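Local coordinates for putative phage capsid protein (Corynebacterium diphtheriae NCTC 13129, PDB 2R9I) that is of unknown function but probably serves as a phage-type capsid protein, represented here by part of its N-terminal domain, a hairpin of two helices, at residues A11-E14 with N15-S19; S25-T28 with D29-P33; A39-N42 with V43-I46; S45-S48 with E49-T53. All blocks are in the same frame, centred on the assembly; numbering follows the deposited sequence.

In the fold
The modelled chain is a hairpin of helix 6-26 and helix 33-71, and all four contacts are local and lie at its surface. Contact 1 is a piece of the first arm, contacts 3 and 4 are successive pieces of the second and share Ser45 and Ile46, and contact 2 is the bend joining the arms. Helical backbone bonds dominate contacts 1, 3 and 4, whereas contact 2 rests on a beta-turn bond and a threonine-aspartate pair. Contacts 1 and 4 meet across the hairpin, Leu16 CB lying 3.5 Å from Ile50 CG1. Nearer the bend, Ile27 CG1 of contact 2 sits 3.6 Å from Ala39 CB of contact 3. Buried residues occur only in contact 4.

Contact 1: residues A11-E14 with N15-S19; sequences AHRE and NLMDS
The imidazole of His12 is overlapped by the isobutyl group of Leu16, one turn further along helix 6-26, the first arm of a two-helix hairpin. CD1 of Leu16 lies over one face of the ring, while its CD2 approaches His12 NE2 to 3.4 Å. His12 CG is trans to the backbone N (chi1 -178°), which swings the ring along the helix beside its own carbonyl. Arg13 makes the matching i to i+4 pair with the selenomethionine Met17: the two chains run side by side in the same direction, and Arg13 NH2 lies 3.2 Å from Met17 CG, with the guanidinium oblique to it. The polar end of Arg13 has its main partner on the other arm, where NE forms a salt bridge with Asp54. The Arg13 side chain, like that of Leu16, packs on Ile50 of helix 33-71. The amides of Asn15 to Asp18 bond to the carbonyls of Ala11 to Glu14; the link from Asp18 N to Glu14 O is 2.8 Å. One turn on, Asn15 O is gripped twice from opposite faces of its plane, by Ser19 N at 2.8 Å and by Ser19 OG at 3.2 Å.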
loop_
_atom_site.group_PDB
_atom_site.type_symbol
_atom_site.label_atom_id
_atom_site.label_comp_id
_atom_site.label_asym_id
_atom_site.label_seq_id
_atom_site.Cartn_x
_atom_site.Cartn_y
_atom_site.Cartn_z
ATOM N N ALA A 11 0.069 7.701 -5.566
ATOM C CA ALA A 11 1.154 7.263 -6.441
ATOM C C ALA A 11 2.036 6.231 -5.719
ATOM O O ALA A 11 2.436 5.200 -6.302
ATOM C CB ALA A 11 1.988 8.439 -6.928
ATOM N N HIS A 12 2.319 6.525 -4.449
ATOM C CA HIS A 12 3.151 5.680 -3.603
ATOM C C HIS A 12 2.533 4.302 -3.450
ATOM O O HIS A 12 3.223 3.283 -3.621
ATOM C CB HIS A 12 3.335 6.331 -2.235
ATOM C CG HIS A 12 4.210 5.550 -1.312
ATOM N ND1 HIS A 12 5.566 5.395 -1.522
ATOM C CD2 HIS A 12 3.925 4.868 -0.179
ATOM C CE1 HIS A 12 6.081 4.668 -0.545
ATOM N NE2 HIS A 12 5.106 4.332 0.282
ATOM N N ARG A 13 1.240 4.270 -3.137
ATOM C CA ARG A 13 0.510 3.000 -3.031
ATOM C C ARG A 13 0.620 2.187 -4.318
ATOM O O ARG A 13 0.906 1.001 -4.296
ATOM C CB ARG A 13 -0.970 3.247 -2.726
ATOM C CG ARG A 13 -1.673 2.051 -2.116
ATOM C CD ARG A 13 -2.409 1.229 -3.161
ATOM N NE ARG A 13 -3.204 0.217 -2.484
ATOM C CZ ARG A 13 -3.714 -0.867 -3.058
ATOM N NH1 ARG A 13 -4.405 -1.712 -2.301
ATOM N NH2 ARG A 13 -3.545 -1.123 -4.367
ATOM N N GLU A 14 0.389 2.839 -5.442
ATOM C CA GLU A 14 0.421 2.158 -6.696
ATOM C C GLU A 14 1.834 1.652 -7.031
ATOM O O GLU A 14 1.971 0.551 -7.574
ATOM C CB GLU A 14 -0.116 3.081 -7.755
ATOM C CG GLU A 14 0.028 2.554 -9.146
ATOM C CD GLU A 14 -0.596 3.520 -10.134
ATOM O OE1 GLU A 14 -1.072 4.610 -9.689
ATOM O OE2 GLU A 14 -0.617 3.192 -11.352
ATOM N N ASN A 15 2.873 2.424 -6.693
ATOM C CA ASN A 15 4.284 1.945 -6.807
ATOM C C ASN A 15 4.603 0.710 -5.966
ATOM O O ASN A 15 5.280 -0.205 -6.410
ATOM C CB ASN A 15 5.285 3.058 -6.482
ATOM C CG ASN A 15 5.261 4.174 -7.508
ATOM O OD1 ASN A 15 5.063 3.924 -8.686
ATOM N ND2 ASN A 15 5.468 5.399 -7.073
ATOM N N LEU A 16 4.042 0.656 -4.790
ATOM C CA LEU A 16 4.217 -0.472 -3.951
ATOM C C LEU A 16 3.526 -1.671 -4.522
ATOM O O LEU A 16 3.997 -2.756 -4.402
ATOM C CB LEU A 16 3.657 -0.158 -2.584
ATOM C CG LEU A 16 4.625 0.265 -1.498
ATOM C CD1 LEU A 16 5.893 0.754 -2.065
ATOM C CD2 LEU A 16 4.008 1.295 -0.664
HETATM N N MSE A 17 2.386 -1.474 -5.136
HETATM C CA MSE A 17 1.631 -2.574 -5.669
HETATM C C MSE A 17 2.338 -3.071 -6.877
HETATM O O MSE A 17 2.447 -4.236 -7.106
HETATM C CB MSE A 17 0.276 -2.071 -6.082
HETATM C CG MSE A 17 -0.776 -2.444 -5.141
HETATM SE SE MSE A 17 -1.049 -4.238 -5.455
HETATM C CE MSE A 17 -2.169 -4.696 -4.022
ATOM N N ASP A 18 2.801 -2.144 -7.671
ATOM C CA ASP A 18 3.602 -2.458 -8.873
ATOM C C ASP A 18 4.822 -3.284 -8.470
ATOM O O ASP A 18 5.082 -4.352 -9.061
ATOM C CB ASP A 18 4.011 -1.144 -9.593
ATOM C CG ASP A 18 4.601 -1.368 -11.016
ATOM O OD1 ASP A 18 3.840 -1.326 -12.011
ATOM O OD2 ASP A 18 5.826 -1.546 -11.165
ATOM N N SER A 19 5.553 -2.847 -7.431
ATOM C CA SER A 19 6.778 -3.556 -7.081
ATOM C C SER A 19 6.561 -4.912 -6.406
ATOM O O SER A 19 7.412 -5.822 -6.553
ATOM C CB SER A 19 7.776 -2.676 -6.336
ATOM O OG SER A 19 7.295 -2.339 -5.095
#

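Contact 2: residues S25-T28 with D29-P33; sequences SAIT and DDMDP
A type I beta turn from Thr28 to Met31 bends the chain after helix 6-26, and Thr28 O accepts the turn's closing bond from Met31 N at 2.9 Å. Met31 N stands above the carbonyl plane of Thr28, 42° out of it. Alongside this bond the Thr28 and Asp30 side chains point the same way, bringing Thr28 OG1 beside Asp30 OD2. OG1 sits between the backbone N and carbonyl carbon of Thr28 (chi1 52°); its modelled distance of 2.3 Å to Asp30 OD2 is too short to be trusted in detail, though a hydrogen bond from the hydroxyl is indicated. Just before the turn, Ile27 centres an inverse gamma turn, with a weak bond from Thr28 N to Ala26 O at 2.9 Å. Together these turns make the link of a helical hairpin. On its inner side the selenomethionine Met31 extends to SE and then bends at chi3, bringing its methyl to Ile27, in a modelled contact that is doubtfully close. Ile27 also packs on Ala39 and Val40, and Met31 on Ala36, all of helix 33-71. Asp32 is the N-cap of that helix: its OD2 accepts from Ala34 N, and Pro33 is the first helical residue.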
loop_
_atom_site.group_PDB
_atom_site.type_symbol
_atom_site.label_atom_id
_atom_site.label_comp_id
_atom_site.label_asym_id
_atom_site.label_seq_id
_atom_site.Cartn_x
_atom_site.Cartn_y
_atom_site.Cartn_z
ATOM N N SER A 25 6.213 -11.979 -9.677
ATOM C CA SER A 25 6.490 -12.484 -11.017
ATOM C C SER A 25 7.868 -13.133 -11.088
ATOM O O SER A 25 8.065 -14.117 -11.800
ATOM C CB SER A 25 6.386 -11.357 -12.046
ATOM O OG SER A 25 5.035 -11.110 -12.397
ATOM N N ALA A 26 8.819 -12.575 -10.345
ATOM C CA ALA A 26 10.195 -13.054 -10.375
ATOM C C ALA A 26 10.308 -14.445 -9.760
ATOM O O ALA A 26 11.229 -15.199 -10.074
ATOM C CB ALA A 26 11.112 -12.077 -9.656
ATOM N N ILE A 27 9.367 -14.778 -8.883
ATOM C CA ILE A 27 9.321 -16.101 -8.274
ATOM C C ILE A 27 8.721 -17.128 -9.230
ATOM O O ILE A 27 7.574 -17.542 -9.069
ATOM C CB ILE A 27 8.507 -16.094 -6.967
ATOM C CG1 ILE A 27 8.996 -14.979 -6.040
ATOM C CG2 ILE A 27 8.595 -17.445 -6.276
ATOM C CD1 ILE A 27 8.059 -14.687 -4.889
ATOM N N THR A 28 9.506 -17.533 -10.223
ATOM C CA THR A 28 9.148 -18.665 -11.069
ATOM C C THR A 28 9.620 -19.980 -10.458
ATOM O O THR A 28 10.581 -20.010 -9.691
ATOM C CB THR A 28 9.743 -18.524 -12.482
ATOM O OG1 THR A 28 11.152 -18.277 -12.390
ATOM C CG2 THR A 28 9.080 -17.374 -13.227
ATOM N N ASP A 29 8.936 -21.066 -10.805
ATOM C CA ASP A 29 9.154 -22.350 -10.148
ATOM C C ASP A 29 10.410 -23.035 -10.678
ATOM O O ASP A 29 10.649 -24.211 -10.405
ATOM C CB ASP A 29 7.939 -23.260 -10.336
ATOM C CG ASP A 29 7.580 -23.460 -11.796
ATOM O OD1 ASP A 29 8.299 -22.921 -12.664
ATOM O OD2 ASP A 29 6.581 -24.155 -12.074
ATOM N N ASP A 30 11.207 -22.292 -11.439
ATOM C CA ASP A 30 12.553 -22.727 -11.792
ATOM C C ASP A 30 13.603 -22.002 -10.957
ATOM O O ASP A 30 14.799 -22.083 -11.239
ATOM C CB ASP A 30 12.817 -22.499 -13.282
ATOM C CG ASP A 30 13.026 -21.036 -13.619
ATOM O OD1 ASP A 30 13.917 -20.735 -14.440
ATOM O OD2 ASP A 30 12.298 -20.185 -13.062
HETATM N N MSE A 31 13.149 -21.294 -9.928
HETATM C CA MSE A 31 14.052 -20.652 -8.980
HETATM C C MSE A 31 14.370 -21.576 -7.809
HETATM O O MSE A 31 13.582 -22.459 -7.472
HETATM C CB MSE A 31 13.450 -19.342 -8.469
HETATM C CG MSE A 31 14.296 -18.638 -7.420
HETATM SE SE MSE A 31 13.579 -16.894 -6.923
HETATM C CE MSE A 31 11.712 -17.396 -6.665
ATOM N N ASP A 32 15.529 -21.365 -7.193
ATOM C CA ASP A 32 15.961 -22.190 -6.076
ATOM C C ASP A 32 15.092 -21.976 -4.824
ATOM O O ASP A 32 14.860 -20.833 -4.440
ATOM C CB ASP A 32 17.416 -21.839 -5.763
ATOM C CG ASP A 32 18.064 -22.818 -4.832
ATOM O OD1 ASP A 32 18.565 -23.871 -5.322
ATOM O OD2 ASP A 32 18.081 -22.522 -3.611
ATOM N N PRO A 33 14.626 -23.070 -4.172
ATOM C CA PRO A 33 13.856 -23.026 -2.920
ATOM C C PRO A 33 14.291 -21.968 -1.896
ATOM O O PRO A 33 13.439 -21.299 -1.327
ATOM C CB PRO A 33 14.056 -24.431 -2.330
ATOM C CG PRO A 33 14.976 -25.158 -3.287
ATOM C CD PRO A 33 14.809 -24.465 -4.597
#

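Contact 3: residues A39-N42 with V43-I46; sequences AVEN and VKSI
Val43 opens the turn by bonding its N to Ala39 O at 3.1 Å, and its CG2 branch rests 3.4 Å from the same oxygen. That branch lies trans to the carbonyl carbon of Val43, next to the backbone N, and this brings it back along the helix over the preceding turn. Lys44 follows with a nearly straight bond from its N to Val40 O (3.0 Å, N-H...O angle 169°). Its aliphatic chain runs alongside Val40 in the same direction: CG passes 3.5 Å from Val40 O, then bends at chi3 and chi4 bring NZ to 4.0 Å from Val40 CG1. Lys44 NZ stays 5.7 Å from Glu41 OE1, too far for contact. Ser45 N bonds to Glu41 O at 3.2 Å and has a second, weak bond to Asn42 O. Ile46 N bonds to that same Asn42 O, and Ile46 CG1 is laid against this carbonyl at 3.4 Å. Ile46 and Val43 also face helix 6-26, where Ile46 touches Ser19 and Ala20 and Val43 touches Ala23; Ala39 and Val40 meet Ile27 of the connecting loop. Apolar residues on the inner face and Lys44 and Glu41 on exposed surface are typical of an amphipathic arm in an antiparallel helical hairpin.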
loop_
_atom_site.group_PDB
_atom_site.type_symbol
_atom_site.label_atom_id
_atom_site.label_comp_id
_atom_site.label_asym_id
_atom_site.label_seq_id
_atom_site.Cartn_x
_atom_site.Cartn_y
_atom_site.Cartn_z
ATOM N N ALA A 39 12.395 -14.581 -1.370
ATOM C CA ALA A 39 11.567 -13.732 -2.229
ATOM C C ALA A 39 10.145 -13.575 -1.707
ATOM O O ALA A 39 9.591 -12.475 -1.771
ATOM C CB ALA A 39 11.570 -14.226 -3.664
ATOM N N VAL A 40 9.566 -14.654 -1.180
ATOM C CA VAL A 40 8.218 -14.628 -0.594
ATOM C C VAL A 40 8.178 -13.760 0.663
ATOM O O VAL A 40 7.182 -13.079 0.945
ATOM C CB VAL A 40 7.730 -16.048 -0.258
ATOM C CG1 VAL A 40 6.519 -16.025 0.657
ATOM C CG2 VAL A 40 7.412 -16.785 -1.520
ATOM N N GLU A 41 9.269 -13.784 1.416
ATOM C CA GLU A 41 9.402 -12.953 2.597
ATOM C C GLU A 41 9.352 -11.479 2.184
ATOM O O GLU A 41 8.630 -10.682 2.762
ATOM C CB GLU A 41 10.713 -13.298 3.291
ATOM C CG GLU A 41 10.646 -13.302 4.812
ATOM C CD GLU A 41 9.428 -14.053 5.365
ATOM O OE1 GLU A 41 9.231 -15.219 4.955
ATOM O OE2 GLU A 41 8.682 -13.480 6.214
ATOM N N ASN A 42 10.092 -11.135 1.142
ATOM C CA ASN A 42 10.107 -9.777 0.616
ATOM C C ASN A 42 8.753 -9.286 0.116
ATOM O O ASN A 42 8.363 -8.148 0.361
ATOM C CB ASN A 42 11.099 -9.695 -0.522
ATOM C CG ASN A 42 12.499 -10.088 -0.110
ATOM O OD1 ASN A 42 13.328 -10.306 -0.976
ATOM N ND2 ASN A 42 12.777 -10.172 1.199
ATOM N N VAL A 43 8.021 -10.141 -0.574
ATOM C CA VAL A 43 6.679 -9.771 -1.018
ATOM C C VAL A 43 5.734 -9.525 0.160
ATOM O O VAL A 43 4.990 -8.547 0.156
ATOM C CB VAL A 43 6.072 -10.830 -1.994
ATOM C CG1 VAL A 43 4.656 -10.456 -2.399
ATOM C CG2 VAL A 43 6.938 -10.979 -3.211
ATOM N N LYS A 44 5.748 -10.405 1.161
ATOM C CA LYS A 44 4.920 -10.212 2.367
ATOM C C LYS A 44 5.202 -8.854 3.051
ATOM O O LYS A 44 4.300 -8.235 3.632
ATOM C CB LYS A 44 5.145 -11.352 3.349
ATOM C CG LYS A 44 4.446 -12.633 3.010
ATOM C CD LYS A 44 4.853 -13.659 4.053
ATOM C CE LYS A 44 3.731 -14.623 4.412
ATOM N NZ LYS A 44 3.711 -15.763 3.459
ATOM N N SER A 45 6.449 -8.393 2.940
ATOM C CA SER A 45 6.872 -7.109 3.504
ATOM C C SER A 45 6.413 -5.890 2.732
ATOM O O SER A 45 6.044 -4.882 3.316
ATOM C CB SER A 45 8.382 -7.057 3.635
ATOM O OG SER A 45 8.703 -7.457 4.955
ATOM N N ILE A 46 6.486 -5.975 1.415
ATOM C CA ILE A 46 5.963 -4.935 0.563
ATOM C C ILE A 46 4.466 -4.907 0.746
ATOM O O ILE A 46 3.909 -3.838 0.968
ATOM C CB ILE A 46 6.327 -5.169 -0.892
ATOM C CG1 ILE A 46 7.853 -5.053 -1.062
ATOM C CG2 ILE A 46 5.609 -4.179 -1.769
ATOM C CD1 ILE A 46 8.320 -5.402 -2.490
#

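Contact 4: residues S45-S48 with E49-T53; sequences SIIS and EIEST
The Glu51 carboxylate receives the CD1 methyl of Ile47 over one face, with 3.6 Å from that methyl to Glu51 CD and 3.3 Å to OE2. The two side chains lie side by side and point the same way from the helix. Glu51 runs alongside Ile47 because its CG is trans to its carbonyl carbon and the chain is then extended (chi2 175°), with its stem beside Ile47 O. Beneath this pair Glu51 N bonds to Ile47 O at 3.0 Å, almost straight at 168°. Around the helix, Ile46 CG2 lies 4.1 Å from Ile50 CD1, the two side chains crossing at a slant, and Ile50 CD1 also lies 3.8 Å from Ile47 CA. Ile46 O accepts from Ile50 N and, weakly, from Glu49 N, which bonds as well to Ser45 O. Glu49 O in turn is held by two donors of Thr53 from opposite faces of its plane, N at 2.9 Å and OG1 at 3.0 Å; the hydroxyl is thereby satisfied within its own helix. Buried Ile50 is turned to the other arm of the hairpin, against Arg13 and Leu16 of helix 6-26, with Thr53 on His12, while Glu49 and Glu51 lie on exposed surface of helix 33-71.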
loop_
_atom_site.group_PDB
_atom_site.type_symbol
_atom_site.label_atom_id
_atom_site.label_comp_id
_atom_site.label_asym_id
_atom_site.label_seq_id
_atom_site.Cartn_x
_atom_site.Cartn_y
_atom_site.Cartn_z
ATOM N N SER A 45 6.449 -8.393 2.940
ATOM C CA SER A 45 6.872 -7.109 3.504
ATOM C C SER A 45 6.413 -5.890 2.732
ATOM O O SER A 45 6.044 -4.882 3.316
ATOM C CB SER A 45 8.382 -7.057 3.635
ATOM O OG SER A 45 8.703 -7.457 4.955
ATOM N N ILE A 46 6.486 -5.975 1.415
ATOM C CA ILE A 46 5.963 -4.935 0.563
ATOM C C ILE A 46 4.466 -4.907 0.746
ATOM O O ILE A 46 3.909 -3.838 0.968
ATOM C CB ILE A 46 6.327 -5.169 -0.892
ATOM C CG1 ILE A 46 7.853 -5.053 -1.062
ATOM C CG2 ILE A 46 5.609 -4.179 -1.769
ATOM C CD1 ILE A 46 8.320 -5.402 -2.490
ATOM N N ILE A 47 3.804 -6.062 0.723
ATOM C CA ILE A 47 2.342 -6.009 0.918
ATOM C C ILE A 47 1.962 -5.408 2.283
ATOM O O ILE A 47 0.985 -4.672 2.410
ATOM C CB ILE A 47 1.531 -7.349 0.579
ATOM C CG1 ILE A 47 1.220 -8.159 1.819
ATOM C CG2 ILE A 47 2.141 -8.185 -0.585
ATOM C CD1 ILE A 47 -0.032 -7.660 2.507
ATOM N N SER A 48 2.747 -5.699 3.302
ATOM C CA SER A 48 2.500 -5.090 4.601
ATOM C C SER A 48 2.536 -3.555 4.523
ATOM O O SER A 48 1.797 -2.860 5.221
ATOM C CB SER A 48 3.538 -5.585 5.591
ATOM O OG SER A 48 3.142 -5.229 6.881
ATOM N N GLU A 49 3.390 -3.035 3.654
ATOM C CA GLU A 49 3.490 -1.586 3.470
ATOM C C GLU A 49 2.341 -1.005 2.647
ATOM O O GLU A 49 1.900 0.117 2.939
ATOM C CB GLU A 49 4.836 -1.189 2.841
ATOM C CG GLU A 49 6.022 -1.319 3.761
ATOM C CD GLU A 49 5.886 -0.576 5.093
ATOM O OE1 GLU A 49 5.026 0.351 5.229
ATOM O OE2 GLU A 49 6.660 -0.928 6.024
ATOM N N ILE A 50 1.891 -1.745 1.626
ATOM C CA ILE A 50 0.680 -1.412 0.886
ATOM C C ILE A 50 -0.502 -1.264 1.845
ATOM O O ILE A 50 -1.182 -0.237 1.816
ATOM C CB ILE A 50 0.323 -2.453 -0.204
ATOM C CG1 ILE A 50 1.357 -2.455 -1.327
ATOM C CG2 ILE A 50 -1.040 -2.159 -0.799
ATOM C CD1 ILE A 50 1.501 -3.795 -2.041
ATOM N N GLU A 51 -0.724 -2.253 2.715
ATOM C CA GLU A 51 -1.862 -2.209 3.644
ATOM C C GLU A 51 -1.816 -0.979 4.510
ATOM O O GLU A 51 -2.821 -0.279 4.716
ATOM C CB GLU A 51 -1.885 -3.433 4.536
ATOM C CG GLU A 51 -2.392 -4.664 3.847
ATOM C CD GLU A 51 -2.282 -5.897 4.726
ATOM O OE1 GLU A 51 -1.715 -5.799 5.841
ATOM O OE2 GLU A 51 -2.765 -6.976 4.307
ATOM N N SER A 52 -0.623 -0.711 5.006
ATOM C CA SER A 52 -0.385 0.415 5.870
ATOM C C SER A 52 -0.539 1.795 5.153
ATOM O O SER A 52 -0.942 2.797 5.758
ATOM C CB SER A 52 0.983 0.193 6.482
ATOM O OG SER A 52 1.543 1.415 6.845
ATOM N N THR A 53 -0.247 1.839 3.854
ATOM C CA THR A 53 -0.449 3.046 3.045
ATOM C C THR A 53 -1.919 3.210 2.751
ATOM O O THR A 53 -2.431 4.337 2.686
ATOM C CB THR A 53 0.347 2.954 1.727
ATOM O OG1 THR A 53 1.738 2.959 2.050
ATOM C CG2 THR A 53 0.042 4.119 0.763
#